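Local coordinates for protein mini spindles (Drosophila melanogaster, PDB 5VJC) that probably binds tubulin through arrayed TOG domains, thereby promoting microtubule dynamics and formation of the mitotic spindle, at residues F169-L180 / I206-I215. Numbering follows the deposited sequence.
Sequences FVKVFGYVMEGL and ICPQSAVREI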
# COMPACT_ATOMS: atom_id res chain seq x y z
N PHE A 169 -10.46 -0.92 -6.34
CA PHE A 169 -10.53 -1.53 -5.02
C PHE A 169 -10.33 -3.03 -5.16
O PHE A 169 -9.76 -3.64 -4.27
CB PHE A 169 -11.84 -1.18 -4.27
CG PHE A 169 -13.12 -1.47 -5.03
CD1 PHE A 169 -13.70 -2.74 -4.99
CD2 PHE A 169 -13.78 -0.46 -5.71
CE1 PHE A 169 -14.89 -3.01 -5.68
CE2 PHE A 169 -14.98 -0.72 -6.40
CZ PHE A 169 -15.53 -1.99 -6.38
N VAL A 170 -10.70 -3.63 -6.29
CA VAL A 170 -10.45 -5.06 -6.46
C VAL A 170 -8.92 -5.33 -6.48
O VAL A 170 -8.45 -6.31 -5.89
CB VAL A 170 -11.13 -5.62 -7.72
CG1 VAL A 170 -10.53 -6.95 -8.12
CG2 VAL A 170 -12.64 -5.76 -7.51
N LYS A 171 -8.16 -4.44 -7.10
CA LYS A 171 -6.70 -4.62 -7.14
C LYS A 171 -6.09 -4.46 -5.75
O LYS A 171 -5.21 -5.22 -5.37
CB LYS A 171 -6.06 -3.64 -8.12
CG LYS A 171 -6.47 -3.89 -9.56
CD LYS A 171 -5.69 -3.02 -10.52
CE LYS A 171 -5.92 -3.47 -11.97
NZ LYS A 171 -5.46 -4.89 -12.15
N VAL A 172 -6.57 -3.48 -4.98
CA VAL A 172 -6.09 -3.30 -3.61
C VAL A 172 -6.41 -4.52 -2.76
O VAL A 172 -5.55 -5.00 -1.98
CB VAL A 172 -6.68 -2.04 -2.97
CG1 VAL A 172 -6.28 -1.94 -1.48
CG2 VAL A 172 -6.22 -0.79 -3.74
N PHE A 173 -7.62 -5.05 -2.91
CA PHE A 173 -8.01 -6.26 -2.21
C PHE A 173 -6.99 -7.36 -2.48
O PHE A 173 -6.54 -8.02 -1.55
CB PHE A 173 -9.42 -6.73 -2.61
CG PHE A 173 -9.91 -7.94 -1.83
CD1 PHE A 173 -10.58 -7.77 -0.63
CD2 PHE A 173 -9.68 -9.22 -2.29
CE1 PHE A 173 -11.03 -8.87 0.09
CE2 PHE A 173 -10.11 -10.32 -1.57
CZ PHE A 173 -10.78 -10.14 -0.38
N GLY A 174 -6.65 -7.54 -3.76
CA GLY A 174 -5.62 -8.48 -4.18
C GLY A 174 -4.27 -8.26 -3.50
O GLY A 174 -3.66 -9.22 -3.04
N TYR A 175 -3.79 -7.02 -3.45
CA TYR A 175 -2.51 -6.74 -2.76
C TYR A 175 -2.56 -7.03 -1.26
O TYR A 175 -1.59 -7.52 -0.68
CB TYR A 175 -2.10 -5.29 -2.99
CG TYR A 175 -1.60 -5.03 -4.40
CD1 TYR A 175 -0.53 -5.75 -4.92
CD2 TYR A 175 -2.18 -4.06 -5.19
CE1 TYR A 175 -0.06 -5.52 -6.21
CE2 TYR A 175 -1.72 -3.82 -6.48
CZ TYR A 175 -0.65 -4.56 -6.98
OH TYR A 175 -0.18 -4.32 -8.25
N VAL A 176 -3.68 -6.72 -0.63
CA VAL A 176 -3.84 -7.05 0.78
C VAL A 176 -3.82 -8.55 1.00
O VAL A 176 -3.17 -9.02 1.95
CB VAL A 176 -5.15 -6.48 1.36
CG1 VAL A 176 -5.31 -6.95 2.83
CG2 VAL A 176 -5.10 -4.96 1.29
N MET A 177 -4.52 -9.29 0.13
CA MET A 177 -4.51 -10.76 0.15
C MET A 177 -3.07 -11.34 0.16
O MET A 177 -2.82 -12.37 0.81
CB MET A 177 -5.27 -11.32 -1.06
CG MET A 177 -6.81 -11.31 -0.93
SD MET A 177 -7.44 -12.27 0.49
CE MET A 177 -6.98 -13.93 0.01
N GLU A 178 -2.14 -10.70 -0.54
CA GLU A 178 -0.75 -11.20 -0.61
C GLU A 178 -0.11 -11.17 0.75
O GLU A 178 0.78 -11.98 1.04
CB GLU A 178 0.09 -10.38 -1.59
CG GLU A 178 -0.26 -10.60 -3.03
CD GLU A 178 -0.21 -12.08 -3.42
OE1 GLU A 178 0.84 -12.73 -3.16
OE2 GLU A 178 -1.21 -12.60 -3.95
N GLY A 179 -0.58 -10.26 1.60
CA GLY A 179 -0.07 -10.09 2.94
C GLY A 179 -0.31 -11.30 3.82
O GLY A 179 0.36 -11.45 4.83
N LEU A 180 -1.25 -12.17 3.46
CA LEU A 180 -1.47 -13.38 4.25
C LEU A 180 -0.28 -14.34 4.18
O LEU A 180 -0.16 -15.24 5.01
CB LEU A 180 -2.75 -14.11 3.82
CG LEU A 180 -4.06 -13.33 3.80
CD1 LEU A 180 -5.21 -14.27 3.58
CD2 LEU A 180 -4.26 -12.53 5.09
N ILE A 206 -16.17 -7.94 -3.72
CA ILE A 206 -14.72 -7.73 -3.66
C ILE A 206 -13.99 -8.99 -3.23
O ILE A 206 -12.75 -9.08 -3.29
CB ILE A 206 -14.37 -6.59 -2.69
CG1 ILE A 206 -13.02 -5.96 -3.06
CG2 ILE A 206 -14.39 -7.08 -1.24
CD1 ILE A 206 -12.70 -4.71 -2.26
N CYS A 207 -14.76 -9.99 -2.81
CA CYS A 207 -14.16 -11.15 -2.17
C CYS A 207 -14.61 -12.45 -2.82
O CYS A 207 -15.66 -12.97 -2.45
CB CYS A 207 -14.50 -11.14 -0.68
SG CYS A 207 -13.75 -12.47 0.26
N PRO A 208 -13.84 -12.97 -3.78
CA PRO A 208 -14.27 -14.24 -4.39
C PRO A 208 -14.15 -15.43 -3.43
O PRO A 208 -13.54 -15.32 -2.35
CB PRO A 208 -13.33 -14.38 -5.59
CG PRO A 208 -12.15 -13.55 -5.26
CD PRO A 208 -12.66 -12.40 -4.45
N GLN A 209 -14.75 -16.55 -3.81
CA GLN A 209 -14.80 -17.75 -2.98
C GLN A 209 -13.39 -18.24 -2.65
O GLN A 209 -13.14 -18.74 -1.56
CB GLN A 209 -15.59 -18.85 -3.69
CG GLN A 209 -15.59 -20.19 -2.95
CD GLN A 209 -16.49 -21.24 -3.60
OE1 GLN A 209 -17.48 -20.91 -4.26
NE2 GLN A 209 -16.12 -22.51 -3.43
N SER A 210 -12.47 -18.06 -3.59
CA SER A 210 -11.09 -18.48 -3.38
C SER A 210 -10.39 -17.67 -2.29
O SER A 210 -9.56 -18.19 -1.55
CB SER A 210 -10.32 -18.36 -4.68
OG SER A 210 -10.29 -17.02 -5.11
N ALA A 211 -10.73 -16.38 -2.20
CA ALA A 211 -10.15 -15.55 -1.15
C ALA A 211 -10.70 -15.99 0.21
O ALA A 211 -9.96 -16.06 1.19
CB ALA A 211 -10.44 -14.08 -1.40
N VAL A 212 -11.99 -16.30 0.25
CA VAL A 212 -12.61 -16.80 1.47
C VAL A 212 -11.89 -18.04 2.00
O VAL A 212 -11.64 -18.17 3.20
CB VAL A 212 -14.09 -17.15 1.26
CG1 VAL A 212 -14.67 -17.73 2.53
CG2 VAL A 212 -14.87 -15.91 0.81
N ARG A 213 -11.60 -18.96 1.09
CA ARG A 213 -10.85 -20.18 1.37
C ARG A 213 -9.52 -19.83 2.05
O ARG A 213 -9.21 -20.28 3.15
CB ARG A 213 -10.59 -20.92 0.06
CG ARG A 213 -10.30 -22.40 0.17
CD ARG A 213 -10.64 -23.08 -1.17
NE ARG A 213 -11.74 -22.42 -1.88
CZ ARG A 213 -11.71 -22.03 -3.16
NH1 ARG A 213 -10.61 -22.21 -3.89
NH2 ARG A 213 -12.77 -21.46 -3.71
N GLU A 214 -8.78 -18.98 1.34
CA GLU A 214 -7.49 -18.47 1.77
C GLU A 214 -7.56 -17.83 3.16
O GLU A 214 -6.73 -18.13 4.02
CB GLU A 214 -7.00 -17.46 0.73
CG GLU A 214 -5.54 -17.08 0.84
CD GLU A 214 -4.62 -18.27 0.71
OE1 GLU A 214 -4.99 -19.23 -0.01
OE2 GLU A 214 -3.53 -18.26 1.34
N ILE A 215 -8.56 -16.98 3.39
CA ILE A 215 -8.73 -16.33 4.69
C ILE A 215 -8.96 -17.36 5.80
O ILE A 215 -8.40 -17.25 6.90
CB ILE A 215 -9.92 -15.33 4.68
CG1 ILE A 215 -9.57 -14.09 3.84
CG2 ILE A 215 -10.27 -14.91 6.11
CD1 ILE A 215 -10.82 -13.33 3.31
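Phe173 reaches from helix 169-178 to Ile206 and the turn before helix 209-217, its CG anti to the backbone N (chi1 -176°), which sends the ring across the gap between the helices. Followed outward, Phe173 CB rests on Ile206 CG1 at 3.7 Å. The flat ring then packs one face against the Ile206 carbonyl, whose O sits 3.2 Å above the plane, over the ring centre. Farther out, Phe173 CE2 meets Ala211 CB at the ring edge (3.8 Å), and Phe173 CZ touches Cys207 SG at 3.8 Å in an oblique sulfur-aromatic contact. A leucine in place of Phe173 would probably leave Ala211 and Cys207 without their aromatic neighbour and open a gap beside the Ile206 carbonyl. Branched Ile206 suits the N-terminal end of helix 169-178: CG1 serves Phe173 while Ile206 CD1 meets Phe169 CD1 near the plane of that ring, at 3.5 Å. One turn beyond Phe173, unbranched Met177 bends at chi2 and chi3, bringing Met177 CE against both Ala211 CB (3.7 Å) and Glu214 CG (3.6 Å). Small Ala211 thus admits both larger neighbours, and Leu180 CD1 continues the apolar seam to Glu214 CG. No hydrogen bond joins the segments. Leu195 of helix 185-202 also touches Phe173 and Met177. The axes of 169-178 and 209-215 approach to 11.7 Å at 25°; the apolar layer between these like-directed helices, separated in sequence by helix 185-202, fits the HEAT-repeat solenoid of a TOG domain.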